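Local coordinates for protein coclaurine N-methyltransferase (Coptis japonica, PDB 6GKV) that transfers a methyl group from S-adenosyl-L-methionine to the ring nitrogen of coclaurine, probably also methylating related tetrahydroisoquinolines, in alkaloid biosynthesis, at residues W277-S280 and G281-S285; I109-L112 and D113-E117. All blocks are in the same frame, centred on the assembly; numbering follows the deposited sequence.

Interaction 1. Residues W277-S280 and G281-S285; sequences WTLS and GKHFS. With F2W (6,7-dimethoxy-2-methyl-1,2,3,4-tetrahydroisoquinolin-2-ium), chain D.
A helix N-cap joins the end of strand 272-279 to helix 281-297, with Ser280 as the capping residue. Its OG lies anti to the backbone N (chi1 165°), which turns the hydroxyl toward the first helical turn. There Ser280 OG accepts from Lys282 N at 2.9 Å, and the N-H points at it almost straight (167°). CB of Lys282 packs close to the same OG. Ser280 O is used as well: His283 N donates to it at 3.2 Å from above the carbonyl plane. Ser280 O also sits at the edge of the His283 imidazole, 3.1 Å from its CD2. Leu279 crosses that side chain at about a right angle, its CG 3.9 Å from His283 CD2. On the other side of CG, His283 ND1 is hydrogen-bonded to Phe97 N, and Tyr96 stacks on the ring. One residue on, Phe284 reaches the bound N-methylheliamine. Phe284 CE2 lies 3.7 Å from CAA of the ligand's aromatic ring, and Phe334 meets the phenyl ring edge-to-face. A serine-capped strand-to-helix junction thus places an aromatic wall of the alkaloid pocket.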
loop_
_atom_site.group_PDB
_atom_site.type_symbol
_atom_site.label_atom_id
_atom_site.label_comp_id
_atom_site.label_asym_id
_atom_site.label_seq_id
_atom_site.Cartn_x
_atom_site.Cartn_y
_atom_site.Cartn_z
ATOM N N TRP A 277 -4.200 -0.699 10.211
ATOM C CA TRP A 277 -3.195 -1.002 11.201
ATOM C C TRP A 277 -2.532 -2.282 10.755
ATOM O O TRP A 277 -3.140 -3.053 10.013
ATOM C CB TRP A 277 -3.797 -1.221 12.580
ATOM C CG TRP A 277 -4.715 -0.175 13.105
ATOM C CD1 TRP A 277 -4.417 0.761 14.063
ATOM C CD2 TRP A 277 -6.096 0.013 12.786
ATOM N NE1 TRP A 277 -5.518 1.543 14.332
ATOM C CE2 TRP A 277 -6.583 1.102 13.544
ATOM C CE3 TRP A 277 -6.993 -0.615 11.892
ATOM C CZ2 TRP A 277 -7.886 1.583 13.470
ATOM C CZ3 TRP A 277 -8.303 -0.146 11.811
ATOM C CH2 TRP A 277 -8.733 0.943 12.600
ATOM N N THR A 278 -1.300 -2.517 11.188
ATOM C CA THR A 278 -0.815 -3.878 11.270
ATOM C C THR A 278 -0.480 -4.178 12.721
ATOM O O THR A 278 -0.663 -3.334 13.614
ATOM C CB THR A 278 0.414 -4.153 10.409
ATOM O OG1 THR A 278 1.538 -3.417 10.915
ATOM C CG2 THR A 278 0.140 -3.834 8.931
ATOM N N LEU A 279 0.030 -5.383 12.936
ATOM C CA LEU A 279 0.163 -5.979 14.259
ATOM C C LEU A 279 1.262 -7.054 14.187
ATOM O O LEU A 279 1.260 -7.883 13.271
ATOM C CB LEU A 279 -1.199 -6.538 14.649
ATOM C CG LEU A 279 -1.639 -7.297 15.881
ATOM C CD1 LEU A 279 -2.951 -6.713 16.357
ATOM C CD2 LEU A 279 -1.860 -8.729 15.481
ATOM N N SER A 280 2.222 -7.028 15.107
ATOM C CA SER A 280 3.374 -7.945 15.018
ATOM C C SER A 280 3.018 -9.428 14.924
ATOM O O SER A 280 2.145 -9.922 15.649
ATOM C CB SER A 280 4.301 -7.788 16.217
ATOM O OG SER A 280 5.176 -8.909 16.262
ATOM N N GLY A 281 3.747 -10.143 14.079
ATOM C CA GLY A 281 3.605 -11.596 13.982
ATOM C C GLY A 281 3.862 -12.382 15.271
ATOM O O GLY A 281 3.607 -13.598 15.341
ATOM N N LYS A 282 4.346 -11.691 16.299
ATOM C CA LYS A 282 4.611 -12.314 17.595
ATOM C C LYS A 282 3.318 -12.731 18.291
ATOM O O LYS A 282 3.306 -13.639 19.112
ATOM C CB LYS A 282 5.406 -11.356 18.501
ATOM C CG LYS A 282 6.899 -11.378 18.257
ATOM C CD LYS A 282 7.667 -11.014 19.533
ATOM C CE LYS A 282 7.286 -9.618 20.022
ATOM N NZ LYS A 282 8.452 -8.744 20.361
ATOM N N HIS A 283 2.234 -12.039 17.982
ATOM C CA HIS A 283 0.937 -12.374 18.553
ATOM C C HIS A 283 0.390 -13.679 18.001
ATOM O O HIS A 283 -0.073 -14.549 18.756
ATOM C CB HIS A 283 -0.054 -11.248 18.295
ATOM C CG HIS A 283 0.369 -9.935 18.864
ATOM N ND1 HIS A 283 0.157 -9.593 20.182
ATOM C CD2 HIS A 283 0.969 -8.867 18.289
ATOM C CE1 HIS A 283 0.612 -8.374 20.398
ATOM N NE2 HIS A 283 1.103 -7.908 19.264
ATOM N N PHE A 284 0.440 -13.852 16.689
ATOM C CA PHE A 284 -0.064 -15.118 16.175
ATOM C C PHE A 284 0.948 -16.223 16.450
ATOM O O PHE A 284 0.583 -17.395 16.605
ATOM C CB PHE A 284 -0.419 -15.048 14.687
ATOM C CG PHE A 284 -1.439 -16.078 14.283
ATOM C CD1 PHE A 284 -2.177 -16.707 15.258
ATOM C CD2 PHE A 284 -1.718 -16.365 12.964
ATOM C CE1 PHE A 284 -3.117 -17.652 14.950
ATOM C CE2 PHE A 284 -2.702 -17.307 12.657
ATOM C CZ PHE A 284 -3.385 -17.964 13.659
ATOM N N SER A 285 2.215 -15.855 16.556
ATOM C CA SER A 285 3.209 -16.852 16.894
ATOM C C SER A 285 2.903 -17.387 18.276
ATOM O O SER A 285 2.884 -18.596 18.487
ATOM C CB SER A 285 4.617 -16.280 16.829
ATOM O OG SER A 285 5.566 -17.321 16.993
HETATM C CAM F2W D . -1.120 -21.737 11.574
HETATM O OAK F2W D . -0.878 -20.996 10.356
HETATM C CAB F2W D . -2.029 -20.371 9.944
HETATM C CAA F2W D . -3.232 -20.427 10.657
HETATM C CAF F2W D . -4.341 -19.765 10.136
HETATM C CAJ F2W D . -5.561 -19.733 10.788
HETATM C CAI F2W D . -6.835 -19.451 9.928
HETATM N NAH F2W D . -6.572 -18.144 9.305
HETATM C CAO F2W D . -7.658 -18.057 8.310
HETATM C CAG F2W D . -5.389 -18.489 8.512
HETATM C CAE F2W D . -4.232 -19.012 8.998
HETATM C CAD F2W D . -3.045 -18.982 8.272
HETATM C CAC F2W D . -1.932 -19.634 8.775
HETATM O OAL F2W D . -0.711 -19.671 8.155
HETATM C CAN F2W D . -0.527 -18.928 6.935
#

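Interaction 2. Residues I109-L112 and D113-E117; sequences IAML and DLYCE
The Tyr115 ring has the backbone carbonyl of Met111 over one face and the methyl CD2 of Leu112 at its edge. Met111 O stands 3.3 Å above the ring plane, displaced toward the rim. Leu112 CD2 lies 3.8 Å from Tyr115 CD2, near the plane of the ring. Chi1 of Tyr115 is -67°, with CG anti to its own carbonyl carbon, and this folds the ring back along the helix over the preceding turn. The Met111 side chain bends at both chi2 and chi3 and turns toward the same ring. Its SD is 5.3 Å from the ring centroid and 40° off the normal, an oblique Met-aromatic contact. The position of the Met111 methyl CE is doubtful.

Met111 O has a second role, as it accepts from Tyr115 N at 2.9 Å. The carbonyl that lies over the ring therefore also holds the backbone of the residue carrying it. Ile109, Ala110 and Leu112 make the equivalent bonds to Asp113, Leu114 and Cys116, the regular i to i+4 ladder of an alpha helix. Asp113 lies alongside Ile109, pointing the same way, with OD2 4.0 Å from Ile109 CG2.

The tyrosine hydroxyl is fixed from outside, hydrogen-bonded to Glu226 OE1 and Lys91 NZ. The Tyr115 side chain is about 6 Å from the bound S-adenosyl-L-homocysteine, close to the cofactor site. Leu112 packs on Leu137 and His140, and Cys116 on Val141, which seats this part of helix 104-118 against helix 136-143. Met111 touches Tyr96 in a neighbouring loop, and the bond to Glu226 ties the helix to strand 221-230.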
loop_
_atom_site.group_PDB
_atom_site.type_symbol
_atom_site.label_atom_id
_atom_site.label_comp_id
_atom_site.label_asym_id
_atom_site.label_seq_id
_atom_site.Cartn_x
_atom_site.Cartn_y
_atom_site.Cartn_z
ATOM N N ILE A 109 -9.520 -12.537 24.621
ATOM C CA ILE A 109 -10.275 -11.370 25.087
ATOM C C ILE A 109 -9.722 -10.035 24.572
ATOM O O ILE A 109 -10.475 -9.187 24.102
ATOM C CB ILE A 109 -10.311 -11.331 26.631
ATOM C CG1 ILE A 109 -10.968 -12.606 27.191
ATOM C CG2 ILE A 109 -11.027 -10.080 27.125
ATOM C CD1 ILE A 109 -12.408 -12.835 26.731
ATOM N N ALA A 110 -8.407 -9.862 24.647
ATOM C CA ALA A 110 -7.772 -8.622 24.209
ATOM C C ALA A 110 -7.952 -8.346 22.713
ATOM O O ALA A 110 -8.196 -7.192 22.331
ATOM C CB ALA A 110 -6.304 -8.637 24.565
ATOM N N MET A 111 -7.823 -9.371 21.868
ATOM C CA MET A 111 -8.095 -9.194 20.433
ATOM C C MET A 111 -9.572 -8.850 20.182
ATOM O O MET A 111 -9.876 -8.002 19.349
ATOM C CB MET A 111 -7.759 -10.446 19.616
ATOM C CG MET A 111 -6.426 -10.522 18.934
ATOM S SD MET A 111 -5.750 -9.201 17.923
ATOM C CE MET A 111 -7.109 -8.733 17.023
ATOM N N LEU A 112 -10.472 -9.538 20.880
ATOM C CA LEU A 112 -11.900 -9.364 20.677
ATOM C C LEU A 112 -12.302 -7.931 21.027
ATOM O O LEU A 112 -13.037 -7.277 20.277
ATOM C CB LEU A 112 -12.686 -10.388 21.507
ATOM C CG LEU A 112 -12.601 -11.806 20.917
ATOM C CD1 LEU A 112 -13.309 -12.861 21.770
ATOM C CD2 LEU A 112 -13.127 -11.824 19.477
ATOM N N ASP A 113 -11.791 -7.449 22.159
ATOM C CA ASP A 113 -11.951 -6.055 22.556
ATOM C C ASP A 113 -11.417 -5.104 21.493
ATOM O O ASP A 113 -12.081 -4.135 21.120
ATOM C CB ASP A 113 -11.244 -5.796 23.884
ATOM C CG ASP A 113 -12.087 -6.201 25.075
ATOM O OD1 ASP A 113 -13.277 -6.522 24.871
ATOM O OD2 ASP A 113 -11.569 -6.183 26.213
ATOM N N LEU A 114 -10.218 -5.396 20.998
ATOM C CA LEU A 114 -9.590 -4.554 19.986
ATOM C C LEU A 114 -10.419 -4.475 18.689
ATOM O O LEU A 114 -10.444 -3.442 18.027
ATOM C CB LEU A 114 -8.169 -5.062 19.700
ATOM C CG LEU A 114 -7.322 -4.240 18.731
ATOM C CD1 LEU A 114 -7.300 -2.744 19.095
ATOM C CD2 LEU A 114 -5.906 -4.813 18.618
ATOM N N TYR A 115 -11.097 -5.561 18.334
ATOM C CA TYR A 115 -11.985 -5.569 17.174
ATOM C C TYR A 115 -13.136 -4.586 17.361
ATOM O O TYR A 115 -13.507 -3.867 16.438
ATOM C CB TYR A 115 -12.570 -6.957 16.929
ATOM C CG TYR A 115 -11.592 -8.025 16.511
ATOM C CD1 TYR A 115 -10.456 -7.715 15.790
ATOM C CD2 TYR A 115 -11.843 -9.376 16.808
ATOM C CE1 TYR A 115 -9.597 -8.719 15.364
ATOM C CE2 TYR A 115 -10.974 -10.375 16.424
ATOM C CZ TYR A 115 -9.836 -10.037 15.713
ATOM O OH TYR A 115 -8.960 -11.036 15.332
ATOM N N CYS A 116 -13.707 -4.584 18.563
ATOM C CA CYS A 116 -14.841 -3.723 18.873
ATOM C C CYS A 116 -14.436 -2.275 18.873
ATOM O O CYS A 116 -15.207 -1.413 18.476
ATOM C CB CYS A 116 -15.445 -4.083 20.225
ATOM S SG CYS A 116 -15.939 -5.792 20.314
ATOM N N GLU A 117 -13.221 -2.027 19.337
ATOM C CA GLU A 117 -12.640 -0.697 19.340
ATOM C C GLU A 117 -12.456 -0.215 17.906
ATOM O O GLU A 117 -12.970 0.844 17.526
ATOM C CB GLU A 117 -11.308 -0.721 20.093
ATOM C CG GLU A 117 -10.575 0.599 20.257
ATOM C CD GLU A 117 -9.314 0.428 21.110
ATOM O OE1 GLU A 117 -9.305 -0.466 21.990
ATOM O OE2 GLU A 117 -8.327 1.165 20.892
#

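How the interactions relate
Interaction 2 comes first along the chain, within helix 104-118, and is complete well before interaction 1 begins. Each is a local contact in one unbroken stretch, so neither closes a long loop, and the two neither nest nor cross. Between them run the parallel strands of the Rossmann-type sheet and their helices. Strand 272-279, an outermost strand of that sheet within the chain, then leads into helix 281-297. In space the two contacts meet: Leu279 CD1 lies 4.1 Å from Met111 SD and 4.2 Å from Leu114 CD2. Tyr96 touches both Leu279 and Met111, so one loop residue packs against both contacts.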